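Long-range contacts in alanine glyoxylate transaminase (Thermococcus litoralis, PDB 2ZC0), which probably catalyses the transfer of an amino group from alanine to glyoxylate, using pyridoxal 5'-phosphate as its cofactor: residues G252-G256 and A279-Q284; L245-L249 and I286-Y290. One frame throughout, in Å; residues are numbered along the deposited sequence.

Contact 1. Residues G252-G256 and A279-Q284; sequences GFRIG and APAISQ. With PMP (4'-deoxy-4'-aminopyridoxal-5'-phosphate), chain F.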
# COMPACT_ATOMS: atom_id res chain seq x y z
N GLY A 252 -11.39 -29.49 10.96
CA GLY A 252 -12.44 -28.82 10.21
C GLY A 252 -13.42 -27.93 10.99
O GLY A 252 -14.32 -27.34 10.39
N PHE A 253 -13.24 -27.84 12.31
CA PHE A 253 -14.11 -27.03 13.16
C PHE A 253 -13.74 -25.54 13.05
O PHE A 253 -14.56 -24.66 13.33
CB PHE A 253 -14.04 -27.50 14.63
CG PHE A 253 -14.77 -28.80 14.89
CD1 PHE A 253 -16.16 -28.85 14.88
CD2 PHE A 253 -14.06 -29.98 15.10
CE1 PHE A 253 -16.84 -30.07 15.07
CE2 PHE A 253 -14.73 -31.20 15.29
CZ PHE A 253 -16.13 -31.24 15.27
N ARG A 254 -12.51 -25.26 12.64
CA ARG A 254 -12.06 -23.88 12.48
C ARG A 254 -12.11 -23.14 13.83
O ARG A 254 -12.73 -22.09 13.93
CB ARG A 254 -12.97 -23.13 11.47
CG ARG A 254 -13.17 -23.81 10.09
CD ARG A 254 -11.92 -23.71 9.22
NE ARG A 254 -10.87 -24.51 9.80
CZ ARG A 254 -9.59 -24.16 9.88
NH1 ARG A 254 -8.73 -25.00 10.46
NH2 ARG A 254 -9.16 -23.00 9.40
N ILE A 255 -11.46 -23.70 14.85
CA ILE A 255 -11.41 -23.07 16.17
C ILE A 255 -9.95 -22.83 16.56
O ILE A 255 -9.22 -23.76 16.91
CB ILE A 255 -12.08 -23.94 17.27
CG1 ILE A 255 -13.61 -23.91 17.11
CG2 ILE A 255 -11.74 -23.38 18.66
CD1 ILE A 255 -14.24 -22.52 17.28
N GLY A 256 -9.55 -21.57 16.48
CA GLY A 256 -8.19 -21.19 16.80
C GLY A 256 -8.21 -19.93 17.65
O GLY A 256 -9.28 -19.42 18.00
N ALA A 279 -16.10 -16.71 14.95
CA ALA A 279 -15.81 -18.13 14.73
C ALA A 279 -17.18 -18.81 14.83
O ALA A 279 -18.10 -18.28 15.46
CB ALA A 279 -14.87 -18.63 15.83
N PRO A 280 -17.33 -20.00 14.22
CA PRO A 280 -18.58 -20.77 14.22
C PRO A 280 -19.11 -21.04 15.63
O PRO A 280 -18.38 -21.57 16.48
CB PRO A 280 -18.18 -22.08 13.52
CG PRO A 280 -17.00 -21.68 12.68
CD PRO A 280 -16.24 -20.75 13.58
N ALA A 281 -20.37 -20.69 15.88
CA ALA A 281 -20.97 -20.89 17.20
C ALA A 281 -20.97 -22.36 17.61
O ALA A 281 -20.60 -22.70 18.74
CB ALA A 281 -22.39 -20.36 17.21
N ILE A 282 -21.38 -23.24 16.70
CA ILE A 282 -21.40 -24.66 17.00
C ILE A 282 -20.02 -25.17 17.38
O ILE A 282 -19.88 -25.93 18.33
CB ILE A 282 -21.89 -25.51 15.82
CG1 ILE A 282 -21.07 -25.18 14.59
CG2 ILE A 282 -23.38 -25.28 15.60
CD1 ILE A 282 -21.43 -26.03 13.41
N SER A 283 -18.99 -24.76 16.65
CA SER A 283 -17.65 -25.23 16.94
C SER A 283 -17.18 -24.71 18.29
O SER A 283 -16.46 -25.40 19.01
CB SER A 283 -16.67 -24.78 15.86
OG SER A 283 -17.09 -25.22 14.58
N GLN A 284 -17.59 -23.49 18.63
CA GLN A 284 -17.18 -22.91 19.90
C GLN A 284 -17.84 -23.65 21.06
O GLN A 284 -17.18 -24.01 22.03
CB GLN A 284 -17.54 -21.42 19.95
CG GLN A 284 -16.78 -20.52 18.96
CD GLN A 284 -17.04 -19.05 19.22
OE1 GLN A 284 -17.53 -18.32 18.34
NE2 GLN A 284 -16.71 -18.60 20.43
N1 PMP F . 0.03 -23.49 11.89
C2 PMP F . 0.68 -24.58 11.42
C2A PMP F . 2.19 -24.63 11.65
C3 PMP F . -0.01 -25.62 10.74
O3 PMP F . 0.69 -26.72 10.27
C4 PMP F . -1.44 -25.50 10.56
C4A PMP F . -2.19 -26.64 9.83
N4A PMP F . -2.83 -26.21 8.59
C5 PMP F . -2.13 -24.24 11.12
C6 PMP F . -1.34 -23.27 11.77
C5A PMP F . -3.64 -23.99 10.99
O4P PMP F . -4.18 -24.76 11.58
P PMP F . -5.83 -24.50 11.55
O1P PMP F . -6.68 -23.99 13.17
O2P PMP F . -6.57 -26.19 11.06
O3P PMP F . -6.34 -23.28 10.31
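At the phosphate end of the cofactor pocket of this aminotransferase, Phe253, Arg254 and Ile255 lie against Ala279, Pro280 and the first turn of helix 281-292. Ser283 makes the polar link: its OG donates to Phe253 O over 2.9 Å, arriving in the carbonyl plane on a lone pair, with a C=O...donor angle of 123°. OG is placed there by a chi1 of -56°, which leaves it beside its own backbone N; from this position it also meets the edge of the Phe253 ring, 3.8 Å from CD1. A serine suits the site, being small enough to let the loop close in and able to satisfy a buried carbonyl. Packing beside this bond is tight, for Ile255 CG1 comes within 3.4 Å of Ser283 CB. The branch continues to CD1, which lies 3.6 Å from Gln284 CG, crossing that side chain at about a right angle, and also reaches the methyl group of Ala279. Pro280 fits the N-cap, a position whose N-H the helix does not use, and its ring atom CD sits 3.8 Å from Arg254 O. Arg254 starts toward this proline, but its chain bends at chi2 and chi3 and carries the guanidinium away to the cofactor, which it meets edge-on; NH2 donates to PMP O3P over 3.0 Å. NH2 also bonds Asp276 O of the second subunit and NH1 bonds Thr251 O, so backbone oxygens fix the rotation of the group facing the phosphate. Farther out, Phe253 packs on Leu54 of helix 51-64, and Pro280 meets its counterpart in the second subunit. Beyond Ile255 the chain enters strand 256-259, where Gly256 pairs with Thr104 of strand 101-104 at the edge of the large mixed sheet.

Contact 2. Residues L245-L249 and I286-Y290; sequences LSKVL and IALEY. With PMP (4'-deoxy-4'-aminopyridoxal-5'-phosphate), chain F.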
# COMPACT_ATOMS: atom_id res chain seq x y z
N LEU A 245 -7.11 -25.65 18.19
CA LEU A 245 -7.54 -26.94 18.72
C LEU A 245 -7.79 -27.90 17.56
O LEU A 245 -8.24 -29.03 17.77
CB LEU A 245 -8.84 -26.80 19.51
CG LEU A 245 -8.84 -26.61 21.03
CD1 LEU A 245 -10.28 -26.50 21.50
CD2 LEU A 245 -8.15 -27.78 21.71
N SER A 246 -7.51 -27.44 16.34
CA SER A 246 -7.74 -28.25 15.16
C SER A 246 -7.09 -29.64 15.23
O SER A 246 -7.70 -30.62 14.81
CB SER A 246 -7.29 -27.50 13.90
OG SER A 246 -5.91 -27.23 13.92
N LYS A 247 -5.87 -29.74 15.76
CA LYS A 247 -5.21 -31.04 15.84
C LYS A 247 -5.69 -31.89 17.01
O LYS A 247 -5.24 -33.01 17.20
CB LYS A 247 -3.69 -30.87 15.94
CG LYS A 247 -3.11 -29.90 14.91
CD LYS A 247 -3.48 -30.30 13.50
CE LYS A 247 -3.43 -29.10 12.57
NZ LYS A 247 -2.10 -28.44 12.54
N VAL A 248 -6.62 -31.35 17.79
CA VAL A 248 -7.16 -32.06 18.94
C VAL A 248 -8.64 -32.36 18.75
O VAL A 248 -9.05 -33.53 18.71
CB VAL A 248 -7.00 -31.22 20.23
CG1 VAL A 248 -7.66 -31.93 21.41
CG2 VAL A 248 -5.52 -30.97 20.51
N LEU A 249 -9.44 -31.31 18.63
CA LEU A 249 -10.88 -31.44 18.47
C LEU A 249 -11.25 -31.85 17.05
O LEU A 249 -12.19 -32.60 16.82
CB LEU A 249 -11.56 -30.12 18.83
CG LEU A 249 -13.09 -30.07 18.72
CD1 LEU A 249 -13.72 -30.96 19.81
CD2 LEU A 249 -13.55 -28.62 18.88
N ILE A 286 -19.18 -26.69 20.98
CA ILE A 286 -18.71 -28.07 20.98
C ILE A 286 -17.38 -28.12 21.75
O ILE A 286 -17.16 -29.02 22.57
CB ILE A 286 -18.46 -28.61 19.55
CG1 ILE A 286 -19.79 -28.88 18.84
CG2 ILE A 286 -17.64 -29.89 19.61
CD1 ILE A 286 -19.61 -29.50 17.46
N ALA A 287 -16.51 -27.15 21.48
CA ALA A 287 -15.20 -27.06 22.12
C ALA A 287 -15.32 -26.72 23.61
O ALA A 287 -14.49 -27.13 24.42
CB ALA A 287 -14.35 -25.99 21.42
N LEU A 288 -16.35 -25.95 23.94
CA LEU A 288 -16.59 -25.55 25.32
C LEU A 288 -16.95 -26.76 26.19
O LEU A 288 -16.42 -26.92 27.29
CB LEU A 288 -17.72 -24.52 25.39
CG LEU A 288 -18.12 -24.08 26.81
CD1 LEU A 288 -16.92 -23.50 27.54
CD2 LEU A 288 -19.24 -23.07 26.71
N GLU A 289 -17.85 -27.60 25.68
CA GLU A 289 -18.26 -28.80 26.40
C GLU A 289 -17.12 -29.81 26.44
O GLU A 289 -16.86 -30.43 27.46
CB GLU A 289 -19.47 -29.45 25.73
CG GLU A 289 -20.79 -28.78 26.08
CD GLU A 289 -21.00 -28.68 27.58
OE1 GLU A 289 -20.92 -29.72 28.27
OE2 GLU A 289 -21.23 -27.55 28.07
N TYR A 290 -16.45 -29.97 25.30
CA TYR A 290 -15.33 -30.89 25.20
C TYR A 290 -14.35 -30.61 26.34
O TYR A 290 -13.92 -31.52 27.05
CB TYR A 290 -14.63 -30.68 23.86
CG TYR A 290 -13.41 -31.55 23.65
CD1 TYR A 290 -13.51 -32.79 23.02
CD2 TYR A 290 -12.15 -31.12 24.06
CE1 TYR A 290 -12.39 -33.58 22.81
CE2 TYR A 290 -11.02 -31.91 23.85
CZ TYR A 290 -11.15 -33.14 23.23
OH TYR A 290 -10.03 -33.92 23.04
N1 PMP F . 0.03 -23.49 11.89
C2 PMP F . 0.68 -24.58 11.42
C2A PMP F . 2.19 -24.63 11.65
C3 PMP F . -0.01 -25.62 10.74
O3 PMP F . 0.69 -26.72 10.27
C4 PMP F . -1.44 -25.50 10.56
C4A PMP F . -2.19 -26.64 9.83
N4A PMP F . -2.83 -26.21 8.59
C5 PMP F . -2.13 -24.24 11.12
C6 PMP F . -1.34 -23.27 11.77
C5A PMP F . -3.64 -23.99 10.99
O4P PMP F . -4.18 -24.76 11.58
P PMP F . -5.83 -24.50 11.55
O1P PMP F . -6.68 -23.99 13.17
O2P PMP F . -6.57 -26.19 11.06
O3P PMP F . -6.34 -23.28 10.31
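Leu249 forms the dense part of this buried contact, setting one methyl, CD2, against Ala287 and the other, CD1, against Tyr290 and Ile286 of helix 281-292. With CG anti to the backbone N, the leucine extends to the helix, and CD2 lies 3.7 Å from Ala287 CB. CD1 makes an off-centre CH-pi contact with the Tyr290 ring, 4.2 Å from its centroid. Alanine suits its position, since its small CB lets Leu249 CD2 come close to the helix backbone. Val248 crosses the far end of the tyrosine at about a right angle, CG1 lying 3.5 Å from OH. Contacts are looser at Leu245, whose CD1 is 4.1 Å from Ala287 CB; Glu289, which takes no part, is partly exposed. Were Tyr290 an alanine, a gap would probably open beside Leu249 CD1, and Val248 CG1 would lose the phenol end it lies against. No hydrogen bond spans the two segments; Leu245 O instead accepts from both Val248 N and Leu249 N within the loop. The chemistry is therefore two-sided: apolar branches face the helix, while Ser246 and Lys247 serve the cofactor pocket, Lys247 NZ lying 3.3 Å from PMP C4A, consistent with the Schiff-base lysine of this family.

In the fold
Contacts 1 and 2 lie on the same side of the chain's centre, their own centres about 8 Å apart. Along the chain the order is 245-249, 252-256, 279-284, 286-290, so contact 2 brackets contact 1. Both first segments belong to the loop joining strands 239-244 and 256-259, and both second segments use helix 281-292, contact 1 at its start and contact 2 farther along. The two meet directly: Leu245 N and Ile255 O, 3.1 Å apart, probably form a hydrogen bond, and Phe253 packs on Ile286. One helix thus backs a continuous cofactor-binding loop, whose other side faces PMP near the subunit boundary.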